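Long-range contacts in KLLA0C04147p (Kluyveromyces lactis, PDB 5H2A), which probably binds and transfers sterols as a member of the OSBP family, and is seen here as its ankyrin-repeat domain alone: residues V71-K77 / V113-D119; A103-G108 / M135-I141; F51-H56 / I86-D92. All blocks are in the same frame, centred on the assembly; numbering follows the deposited sequence.

Interaction 1: V71-K77 / V113-D119; sequences VQNWTTK and VLMNHPD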
loop_
_atom_site.group_PDB
_atom_site.type_symbol
_atom_site.label_atom_id
_atom_site.label_comp_id
_atom_site.label_asym_id
_atom_site.label_seq_id
_atom_site.Cartn_x
_atom_site.Cartn_y
_atom_site.Cartn_z
ATOM N N VAL A 71 0.705 -17.992 4.671
ATOM C CA VAL A 71 1.007 -16.872 3.776
ATOM C C VAL A 71 0.966 -17.334 2.327
ATOM O O VAL A 71 0.353 -16.689 1.466
ATOM C CB VAL A 71 2.372 -16.252 4.130
ATOM C CG1 VAL A 71 2.844 -15.316 2.998
ATOM C CG2 VAL A 71 2.302 -15.518 5.489
ATOM N N GLN A 72 1.602 -18.477 2.038
ATOM C CA GLN A 72 1.677 -18.936 0.655
ATOM C C GLN A 72 0.305 -19.323 0.117
ATOM O O GLN A 72 -0.015 -19.045 -1.048
ATOM C CB GLN A 72 2.651 -20.109 0.545
ATOM C CG GLN A 72 2.827 -20.612 -0.880
ATOM C CD GLN A 72 3.163 -19.492 -1.860
ATOM O OE1 GLN A 72 4.179 -18.804 -1.713
ATOM N NE2 GLN A 72 2.305 -19.302 -2.863
ATOM N N ASN A 73 -0.528 -19.951 0.943
ATOM C CA ASN A 73 -1.775 -20.529 0.442
ATOM C C ASN A 73 -2.995 -19.624 0.561
ATOM O O ASN A 73 -3.949 -19.797 -0.216
ATOM C CB ASN A 73 -2.054 -21.847 1.155
ATOM C CG ASN A 73 -1.041 -22.906 0.787
ATOM O OD1 ASN A 73 -0.833 -23.181 -0.393
ATOM N ND2 ASN A 73 -0.354 -23.448 1.779
ATOM N N TRP A 74 -3.016 -18.686 1.503
ATOM C CA TRP A 74 -4.205 -17.874 1.724
ATOM C C TRP A 74 -4.034 -16.371 1.503
ATOM O O TRP A 74 -5.014 -15.645 1.657
ATOM C CB TRP A 74 -4.737 -18.068 3.148
ATOM C CG TRP A 74 -5.273 -19.448 3.471
ATOM C CD1 TRP A 74 -5.474 -20.488 2.622
ATOM C CD2 TRP A 74 -5.651 -19.906 4.778
ATOM N NE1 TRP A 74 -5.972 -21.591 3.326
ATOM C CE2 TRP A 74 -6.079 -21.245 4.653
ATOM C CE3 TRP A 74 -5.669 -19.302 6.045
ATOM C CZ2 TRP A 74 -6.529 -21.993 5.748
ATOM C CZ3 TRP A 74 -6.113 -20.055 7.147
ATOM C CH2 TRP A 74 -6.536 -21.382 6.987
ATOM N N THR A 75 -2.840 -15.857 1.189
ATOM C CA THR A 75 -2.682 -14.400 1.149
ATOM C C THR A 75 -2.180 -13.837 -0.177
ATOM O O THR A 75 -1.995 -12.615 -0.275
ATOM C CB THR A 75 -1.729 -13.900 2.256
ATOM O OG1 THR A 75 -0.364 -14.147 1.880
ATOM C CG2 THR A 75 -2.020 -14.577 3.577
ATOM N N THR A 76 -1.950 -14.657 -1.186
ATOM C CA THR A 76 -1.480 -14.105 -2.451
ATOM C C THR A 76 -2.666 -13.718 -3.337
ATOM O O THR A 76 -3.806 -14.132 -3.106
ATOM C CB THR A 76 -0.590 -15.103 -3.193
ATOM O OG1 THR A 76 -1.402 -16.173 -3.684
ATOM C CG2 THR A 76 0.483 -15.665 -2.265
ATOM N N LYS A 77 -2.375 -12.914 -4.374
ATOM C CA LYS A 77 -3.423 -12.469 -5.295
ATOM C C LYS A 77 -4.224 -13.634 -5.851
ATOM O O LYS A 77 -5.426 -13.491 -6.113
ATOM C CB LYS A 77 -2.824 -11.670 -6.464
ATOM C CG LYS A 77 -2.490 -10.243 -6.132
ATOM C CD LYS A 77 -3.777 -9.480 -5.856
ATOM C CE LYS A 77 -3.472 -8.126 -5.211
ATOM N NZ LYS A 77 -1.986 -7.876 -5.281
ATOM N N VAL A 113 9.702 -13.184 5.734
ATOM C CA VAL A 113 8.611 -13.715 4.906
ATOM C C VAL A 113 7.606 -12.618 4.571
ATOM O O VAL A 113 7.153 -12.481 3.426
ATOM C CB VAL A 113 7.929 -14.891 5.626
ATOM C CG1 VAL A 113 6.628 -15.298 4.905
ATOM C CG2 VAL A 113 8.881 -16.090 5.718
ATOM N N LEU A 114 7.211 -11.837 5.573
ATOM C CA LEU A 114 6.203 -10.808 5.339
ATOM C C LEU A 114 6.748 -9.661 4.479
ATOM O O LEU A 114 6.055 -9.182 3.574
ATOM C CB LEU A 114 5.700 -10.295 6.691
ATOM C CG LEU A 114 4.865 -11.293 7.517
ATOM C CD1 LEU A 114 4.543 -10.687 8.891
ATOM C CD2 LEU A 114 3.575 -11.606 6.801
ATOM N N MET A 115 7.981 -9.197 4.751
ATOM C CA MET A 115 8.561 -8.122 3.930
ATOM C C MET A 115 8.718 -8.550 2.477
ATOM O O MET A 115 8.706 -7.701 1.576
ATOM C CB MET A 115 9.940 -7.690 4.445
ATOM C CG MET A 115 9.976 -6.980 5.828
ATOM S SD MET A 115 9.192 -5.365 5.803
ATOM C CE MET A 115 10.367 -4.346 4.885
ATOM N N ASN A 116 8.896 -9.850 2.231
ATOM C CA ASN A 116 8.987 -10.364 0.864
ATOM C C ASN A 116 7.639 -10.552 0.189
ATOM O O ASN A 116 7.606 -10.856 -1.010
ATOM C CB ASN A 116 9.758 -11.685 0.855
ATOM C CG ASN A 116 11.252 -11.470 0.981
ATOM O OD1 ASN A 116 11.752 -10.379 0.707
ATOM N ND2 ASN A 116 11.972 -12.503 1.410
ATOM N N HIS A 117 6.535 -10.385 0.902
ATOM C CA HIS A 117 5.217 -10.506 0.281
ATOM C C HIS A 117 4.987 -9.345 -0.679
ATOM O O HIS A 117 5.082 -8.181 -0.260
ATOM C CB HIS A 117 4.120 -10.522 1.349
ATOM C CG HIS A 117 2.791 -10.988 0.846
ATOM N ND1 HIS A 117 2.039 -10.271 -0.059
ATOM C CD2 HIS A 117 2.067 -12.093 1.142
ATOM C CE1 HIS A 117 0.915 -10.917 -0.307
ATOM N NE2 HIS A 117 0.901 -12.021 0.418
ATOM N N PRO A 118 4.670 -9.605 -1.952
ATOM C CA PRO A 118 4.522 -8.505 -2.927
ATOM C C PRO A 118 3.499 -7.451 -2.546
ATOM O O PRO A 118 3.611 -6.306 -3.013
ATOM C CB PRO A 118 4.099 -9.224 -4.221
ATOM C CG PRO A 118 4.288 -10.682 -3.974
ATOM C CD PRO A 118 4.305 -10.921 -2.509
ATOM N N ASP A 119 2.503 -7.785 -1.721
ATOM C CA ASP A 119 1.451 -6.844 -1.348
ATOM C C ASP A 119 1.632 -6.255 0.055
ATOM O O ASP A 119 0.740 -5.543 0.536
ATOM C CB ASP A 119 0.084 -7.532 -1.453
ATOM C CG ASP A 119 -0.104 -8.233 -2.789
ATOM O OD1 ASP A 119 0.256 -7.628 -3.814
ATOM O OD2 ASP A 119 -0.576 -9.390 -2.815
HETATM O O HOH W 1 -2.596 -10.400 -1.843
HETATM O O HOH W 2 0.047 -11.715 -4.151
#

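Interaction 2: A103-G108 / M135-I141; sequences AFQSRG and MCKNLNI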
loop_
_atom_site.group_PDB
_atom_site.type_symbol
_atom_site.label_atom_id
_atom_site.label_comp_id
_atom_site.label_asym_id
_atom_site.label_seq_id
_atom_site.Cartn_x
_atom_site.Cartn_y
_atom_site.Cartn_z
ATOM N N ALA A 103 7.645 -7.938 14.187
ATOM C CA ALA A 103 8.714 -7.029 14.607
ATOM C C ALA A 103 8.777 -6.907 16.128
ATOM O O ALA A 103 9.856 -6.985 16.731
ATOM C CB ALA A 103 8.486 -5.654 13.974
ATOM N N PHE A 104 7.623 -6.684 16.760
ATOM C CA PHE A 104 7.555 -6.550 18.217
ATOM C C PHE A 104 8.137 -7.768 18.928
ATOM O O PHE A 104 8.830 -7.633 19.944
ATOM C CB PHE A 104 6.094 -6.344 18.628
ATOM C CG PHE A 104 5.902 -6.112 20.107
ATOM C CD1 PHE A 104 6.305 -4.919 20.694
ATOM C CD2 PHE A 104 5.289 -7.075 20.897
ATOM C CE1 PHE A 104 6.109 -4.701 22.059
ATOM C CE2 PHE A 104 5.097 -6.865 22.260
ATOM C CZ PHE A 104 5.507 -5.677 22.838
ATOM N N GLN A 105 7.857 -8.963 18.416
ATOM C CA GLN A 105 8.286 -10.227 19.000
ATOM C C GLN A 105 9.680 -10.658 18.565
ATOM O O GLN A 105 10.130 -11.733 18.979
ATOM C CB GLN A 105 7.289 -11.339 18.633
ATOM C CG GLN A 105 5.946 -11.149 19.274
ATOM C CD GLN A 105 4.916 -12.178 18.812
ATOM O OE1 GLN A 105 3.802 -11.812 18.441
ATOM N NE2 GLN A 105 5.290 -13.452 18.821
ATOM N N SER A 106 10.363 -9.862 17.743
ATOM C CA SER A 106 11.695 -10.207 17.244
ATOM C C SER A 106 11.707 -11.546 16.508
ATOM O O SER A 106 12.645 -12.336 16.642
ATOM C CB SER A 106 12.728 -10.207 18.384
ATOM O OG SER A 106 12.794 -8.918 18.956
ATOM N N ARG A 107 10.675 -11.805 15.696
ATOM C CA ARG A 107 10.648 -13.025 14.878
ATOM C C ARG A 107 11.238 -12.676 13.514
ATOM O O ARG A 107 10.537 -12.394 12.541
ATOM C CB ARG A 107 9.232 -13.591 14.776
ATOM C CG ARG A 107 8.626 -13.980 16.137
ATOM C CD ARG A 107 7.400 -14.931 15.965
ATOM N NE ARG A 107 7.786 -16.223 15.397
ATOM C CZ ARG A 107 6.945 -17.229 15.209
ATOM N NH1 ARG A 107 5.673 -17.083 15.548
ATOM N NH2 ARG A 107 7.372 -18.369 14.692
ATOM N N GLY A 108 12.576 -12.679 13.459
ATOM C CA GLY A 108 13.262 -12.218 12.265
ATOM C C GLY A 108 12.875 -12.995 11.021
ATOM O O GLY A 108 12.721 -12.421 9.947
ATOM N N MET A 135 8.225 -1.002 15.998
ATOM C CA MET A 135 7.926 -1.950 17.076
ATOM C C MET A 135 9.143 -2.758 17.507
ATOM O O MET A 135 9.080 -3.441 18.536
ATOM C CB MET A 135 6.823 -2.943 16.640
ATOM C CG MET A 135 5.570 -2.295 16.104
ATOM S SD MET A 135 4.656 -1.449 17.405
ATOM C CE MET A 135 3.736 -2.807 18.159
ATOM N N CYS A 136 10.236 -2.708 16.742
ATOM C CA CYS A 136 11.368 -3.585 17.006
ATOM C C CYS A 136 11.957 -3.330 18.379
ATOM O O CYS A 136 12.119 -2.186 18.802
ATOM C CB CYS A 136 12.473 -3.389 15.970
ATOM S SG CYS A 136 12.023 -4.101 14.354
ATOM N N LYS A 137 12.324 -4.420 19.037
ATOM C CA LYS A 137 13.156 -4.400 20.225
ATOM C C LYS A 137 14.582 -4.839 19.938
ATOM O O LYS A 137 15.459 -4.637 20.781
ATOM C CB LYS A 137 12.521 -5.293 21.292
ATOM C CG LYS A 137 11.171 -4.763 21.742
ATOM C CD LYS A 137 10.509 -5.662 22.787
ATOM C CE LYS A 137 9.429 -4.909 23.557
ATOM N NZ LYS A 137 9.058 -3.611 22.921
ATOM N N ASN A 138 14.829 -5.425 18.769
ATOM C CA ASN A 138 16.129 -5.958 18.377
ATOM C C ASN A 138 16.639 -5.103 17.218
ATOM O O ASN A 138 15.947 -4.952 16.207
ATOM C CB ASN A 138 15.986 -7.431 17.979
ATOM C CG ASN A 138 17.290 -8.073 17.490
ATOM O OD1 ASN A 138 17.676 -7.942 16.320
ATOM N ND2 ASN A 138 17.945 -8.819 18.379
ATOM N N LEU A 139 17.831 -4.527 17.374
ATOM C CA LEU A 139 18.349 -3.628 16.341
ATOM C C LEU A 139 18.600 -4.369 15.030
ATOM O O LEU A 139 18.342 -3.829 13.949
ATOM C CB LEU A 139 19.630 -2.945 16.821
ATOM C CG LEU A 139 20.336 -2.024 15.801
ATOM C CD1 LEU A 139 19.420 -0.917 15.287
ATOM C CD2 LEU A 139 21.627 -1.434 16.399
ATOM N N ASN A 140 19.140 -5.593 15.094
ATOM C CA ASN A 140 19.440 -6.297 13.850
ATOM C C ASN A 140 18.175 -6.508 13.034
ATOM O O ASN A 140 18.197 -6.420 11.798
ATOM C CB ASN A 140 20.128 -7.638 14.134
ATOM C CG ASN A 140 21.619 -7.482 14.445
ATOM O OD1 ASN A 140 22.269 -6.543 13.981
ATOM N ND2 ASN A 140 22.163 -8.410 15.225
ATOM N N ILE A 141 17.052 -6.772 13.704
ATOM C CA ILE A 141 15.805 -6.924 12.959
ATOM C C ILE A 141 15.377 -5.589 12.361
ATOM O O ILE A 141 14.975 -5.520 11.193
ATOM C CB ILE A 141 14.724 -7.548 13.860
ATOM C CG1 ILE A 141 15.092 -9.020 14.080
ATOM C CG2 ILE A 141 13.326 -7.443 13.207
ATOM C CD1 ILE A 141 14.138 -9.789 14.912
HETATM O O HOH W 3 12.538 -6.806 17.328
#

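Interaction 3: F51-H56 / I86-D92; sequences FELILH and IDVNKQD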
loop_
_atom_site.group_PDB
_atom_site.type_symbol
_atom_site.label_atom_id
_atom_site.label_comp_id
_atom_site.label_asym_id
_atom_site.label_seq_id
_atom_site.Cartn_x
_atom_site.Cartn_y
_atom_site.Cartn_z
ATOM N N PHE A 51 -11.576 -15.350 11.945
ATOM C CA PHE A 51 -10.825 -15.873 10.806
ATOM C C PHE A 51 -9.837 -14.841 10.266
ATOM O O PHE A 51 -8.687 -15.176 9.941
ATOM C CB PHE A 51 -11.762 -16.309 9.678
ATOM C CG PHE A 51 -11.015 -16.806 8.464
ATOM C CD1 PHE A 51 -10.578 -18.120 8.407
ATOM C CD2 PHE A 51 -10.715 -15.952 7.413
ATOM C CE1 PHE A 51 -9.841 -18.579 7.320
ATOM C CE2 PHE A 51 -9.994 -16.406 6.301
ATOM C CZ PHE A 51 -9.559 -17.722 6.256
ATOM N N GLU A 52 -10.265 -13.578 10.153
ATOM C CA GLU A 52 -9.370 -12.643 9.487
ATOM C C GLU A 52 -8.164 -12.246 10.349
ATOM O O GLU A 52 -7.268 -11.573 9.837
ATOM C CB GLU A 52 -10.152 -11.402 9.028
ATOM C CG GLU A 52 -10.778 -10.579 10.129
ATOM C CD GLU A 52 -11.784 -9.552 9.589
ATOM O OE1 GLU A 52 -12.172 -8.653 10.370
ATOM O OE2 GLU A 52 -12.185 -9.656 8.398
ATOM N N LEU A 53 -8.090 -12.681 11.604
ATOM C CA LEU A 53 -6.927 -12.453 12.449
ATOM C C LEU A 53 -5.998 -13.655 12.539
ATOM O O LEU A 53 -5.058 -13.623 13.334
ATOM C CB LEU A 53 -7.374 -12.063 13.870
ATOM C CG LEU A 53 -8.183 -10.762 14.011
ATOM C CD1 LEU A 53 -8.618 -10.517 15.453
ATOM C CD2 LEU A 53 -7.373 -9.584 13.488
ATOM N N ILE A 54 -6.249 -14.720 11.774
ATOM C CA ILE A 54 -5.487 -15.959 11.948
ATOM C C ILE A 54 -3.997 -15.713 11.770
ATOM O O ILE A 54 -3.168 -16.297 12.483
ATOM C CB ILE A 54 -5.988 -17.040 10.976
ATOM C CG1 ILE A 54 -7.273 -17.677 11.499
ATOM C CG2 ILE A 54 -4.931 -18.142 10.788
ATOM C CD1 ILE A 54 -7.875 -18.651 10.487
ATOM N N LEU A 55 -3.622 -14.845 10.818
ATOM C CA LEU A 55 -2.193 -14.579 10.667
ATOM C C LEU A 55 -1.635 -13.822 11.872
ATOM O O LEU A 55 -0.484 -14.050 12.263
ATOM C CB LEU A 55 -1.916 -13.818 9.363
ATOM C CG LEU A 55 -0.460 -13.687 8.920
ATOM C CD1 LEU A 55 0.267 -15.032 8.922
ATOM C CD2 LEU A 55 -0.403 -13.049 7.509
ATOM N N HIS A 56 -2.414 -12.919 12.475
ATOM C CA HIS A 56 -1.974 -12.296 13.723
ATOM C C HIS A 56 -1.725 -13.342 14.800
ATOM O O HIS A 56 -0.672 -13.343 15.459
ATOM C CB HIS A 56 -3.008 -11.293 14.230
ATOM C CG HIS A 56 -3.225 -10.119 13.334
ATOM N ND1 HIS A 56 -3.876 -10.211 12.120
ATOM C CD2 HIS A 56 -2.919 -8.811 13.503
ATOM C CE1 HIS A 56 -3.942 -9.011 11.570
ATOM N NE2 HIS A 56 -3.379 -8.142 12.397
ATOM N N ILE A 86 -6.753 -14.302 3.419
ATOM C CA ILE A 86 -6.404 -13.417 4.529
ATOM C C ILE A 86 -5.662 -12.221 3.952
ATOM O O ILE A 86 -4.767 -12.383 3.112
ATOM C CB ILE A 86 -5.545 -14.128 5.585
ATOM C CG1 ILE A 86 -6.403 -15.126 6.377
ATOM C CG2 ILE A 86 -4.931 -13.101 6.568
ATOM C CD1 ILE A 86 -5.634 -15.899 7.410
ATOM N N ASP A 87 -6.033 -11.034 4.410
ATOM C CA ASP A 87 -5.356 -9.796 4.048
ATOM C C ASP A 87 -4.095 -9.665 4.897
ATOM O O ASP A 87 -4.172 -9.486 6.120
ATOM C CB ASP A 87 -6.310 -8.628 4.258
ATOM C CG ASP A 87 -5.671 -7.289 3.995
ATOM O OD1 ASP A 87 -4.506 -7.221 3.545
ATOM O OD2 ASP A 87 -6.363 -6.286 4.248
ATOM N N VAL A 88 -2.932 -9.733 4.246
ATOM C CA VAL A 88 -1.660 -9.699 4.967
ATOM C C VAL A 88 -1.447 -8.365 5.679
ATOM O O VAL A 88 -0.615 -8.267 6.590
ATOM C CB VAL A 88 -0.523 -10.040 3.974
ATOM C CG1 VAL A 88 -0.319 -8.909 2.948
ATOM C CG2 VAL A 88 0.768 -10.345 4.713
ATOM N N ASN A 89 -2.215 -7.333 5.314
ATOM C CA ASN A 89 -2.146 -6.035 5.973
ATOM C C ASN A 89 -3.336 -5.756 6.885
ATOM O O ASN A 89 -3.554 -4.597 7.254
ATOM C CB ASN A 89 -2.045 -4.927 4.922
ATOM C CG ASN A 89 -0.885 -5.120 4.003
ATOM O OD1 ASN A 89 0.242 -5.292 4.469
ATOM N ND2 ASN A 89 -1.141 -5.096 2.683
ATOM N N LYS A 90 -4.127 -6.777 7.222
ATOM C CA LYS A 90 -5.229 -6.622 8.179
ATOM C C LYS A 90 -4.767 -6.000 9.496
ATOM O O LYS A 90 -3.793 -6.441 10.111
ATOM C CB LYS A 90 -5.862 -7.999 8.446
ATOM C CG LYS A 90 -6.918 -8.023 9.562
ATOM C CD LYS A 90 -8.158 -7.207 9.208
ATOM C CE LYS A 90 -9.177 -7.257 10.370
ATOM N NZ LYS A 90 -10.374 -6.416 10.086
ATOM N N GLN A 91 -5.497 -4.992 9.966
ATOM C CA GLN A 91 -5.214 -4.392 11.262
ATOM C C GLN A 91 -6.159 -4.946 12.324
ATOM O O GLN A 91 -7.373 -5.034 12.095
ATOM C CB GLN A 91 -5.347 -2.871 11.188
ATOM C CG GLN A 91 -4.272 -2.196 10.349
ATOM C CD GLN A 91 -4.515 -0.708 10.266
ATOM O OE1 GLN A 91 -5.282 -0.255 9.425
ATOM N NE2 GLN A 91 -3.906 0.049 11.172
ATOM N N ASP A 92 -5.604 -5.304 13.480
ATOM C CA ASP A 92 -6.376 -5.847 14.593
ATOM C C ASP A 92 -6.948 -4.696 15.429
ATOM O O ASP A 92 -6.972 -3.547 14.987
ATOM C CB ASP A 92 -5.509 -6.813 15.418
ATOM C CG ASP A 92 -4.360 -6.112 16.177
ATOM O OD1 ASP A 92 -4.344 -4.867 16.311
ATOM O OD2 ASP A 92 -3.466 -6.833 16.676
HETATM O O HOH W 4 -7.718 -10.867 6.902
#

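Interaction 1: V71-K77 / V113-D119
His117 sets the CD2 corner of its ring against the methyl CG1 of Val71, 3.8 Å from CD2. The contact lies in the ankyrin-repeat domain. It joins the end of helix 64-74 to the end of helix 108-115, and the second of these lies in the predicted repeat 94-117. The ring carries CG anti to the backbone N of His117 (chi1 -165°), which sends it across to Thr75. There His117 NE2 donates to Thr75 OG1 at 2.9 Å, with the hydroxyl oxygen close to the ring plane. The same N-H of His117 NE2 also reaches Thr75 O weakly (3.0 Å, 132° at the hydrogen). Thr75 OG1 in turn donates to Val71 O, 2.7 Å away, on a lone pair of that carbonyl. On the far side of the ring, Asp119 N donates to His117 ND1 at 3.0 Å. The ring is thus held at both nitrogens, and the pattern suggests a neutral imidazole with its proton on NE2. At the CD2 edge, Val71 CG1 also meets Val113 CG1 at 4.2 Å, and Val71 CG2 packs on Leu114 CD2. Lys77 is exposed. Its NZ forms a salt bridge with Asp119 OD1 at 2.7 Å, coming from above the carboxylate plane (52° out of it). The other oxygen, Asp119 OD2, accepts from a water that itself accepts from Lys77 N, 2.7 Å from the water oxygen.

Interaction 2: A103-G108 / M135-I141
Phe104 and Met135 meet at the backbone, and Phe104 CA points its hydrogen at Met135 O. This is a CA-H...O contact of 3.5 Å, nearly straight at the hydrogen (162°). It belongs to the ankyrin-repeat domain. The end of helix 98-104, in the predicted repeat 94-117, lies here against the loop that leads into the long helix 139-165.

No direct hydrogen bond crosses between the segments. One water does the joining instead. It donates to Ala103 O at 2.8 Å and accepts from Asn138 N, and it also bonds to Ser106 OG. The two chain turns are each fixed locally. Ser106 has positive phi and closes a Schellman motif at the end of its helix. Asn138 is the N-cap of helix 139-165, and its OD1 accepts from Ile141 N at 2.9 Å, in the carbonyl plane and on a lone pair.

The apolar contacts are small and close. Ala103 CB touches Cys136 SG at 3.9 Å and also Met135 CB. Phe104 CB also packs on Met135 CB, 4.0 Å away. The ring of Phe104 runs alongside the Lys137 chain, both pointing the same way. CG is anti to the backbone N of Phe104 (chi1 -177°), which swings the ring out beside that lysine. Lys137 NZ comes within 3.3 Å of Phe104 CE1, at an oblique angle to the ring.

At the other end Ile141 is largely buried. Its chain is extended to CD1, which is pushed into the turn after helix 98-104. The fit there is tight, with Ile141 CD1 only 3.4 Å from Ser106 CA.

Interaction 3: F51-H56 / I86-D92
Lys90 NZ forms a salt bridge with Glu52 OE1 at 2.9 Å. The ammonium group comes from well above the carboxylate plane (72° out of it). Glu52 CG lies between its backbone N and carbonyl carbon (chi1 63°), and the extended chain beyond reaches Lys90. Replacing Glu52 with an alanine would probably leave Lys90 NZ without its charge partner and its chain end free to move. Lys90 also accepts at its backbone: His56 NE2 gives a weak, bent bond to Lys90 O at 2.9 Å. The main acceptor for His56 NE2 is Asn96 O. Leu53 CD2 lies over one face of the His56 ring, offset from its centre, and also touches Asp92 CB, 3.9 Å away. A water bridges Glu52 O and Asp87 N. Beyond it the packing is apolar. Ile86 CG1 rests on Phe51 CE2 at 3.8 Å, and Ile86 CD1 meets Ile54 CB. Ile86 CG2 faces Leu55 CB, while Leu55 CD2 lies beside Val88 CG2. Asp87 OD1 accepts from Asn89 N, an Asx turn. In this ankyrin-repeat domain, the loop 86-92 packs against the start of helix 54-61. Ile54 and Leu55 also pack on helix 64-74, and Leu55 and His56 touch helix 98-104.

Interactions 1 and 3 are neighbours, with centres about 12 Å apart, and they touch. Trp74 O and Ile86 N lie 2.8 Å apart, probably hydrogen-bonded, so the end of helix 64-74 is tied to the loop 86-92. Asp119 O and Asn89 ND2 make a similar link at 2.9 Å. Leu114 CD2 packs on Val88 CG2. Interaction 2 lies further off, about 20 Å from interaction 1 and 19 Å from interaction 3 between centres. Its nearest atoms are about 5 Å and 6 Å from theirs, without touching. It is connected to interaction 1 through helix 108-115, which begins at Gly108. Sterol binding is expected of the separate oxysterol-binding domain of the full protein.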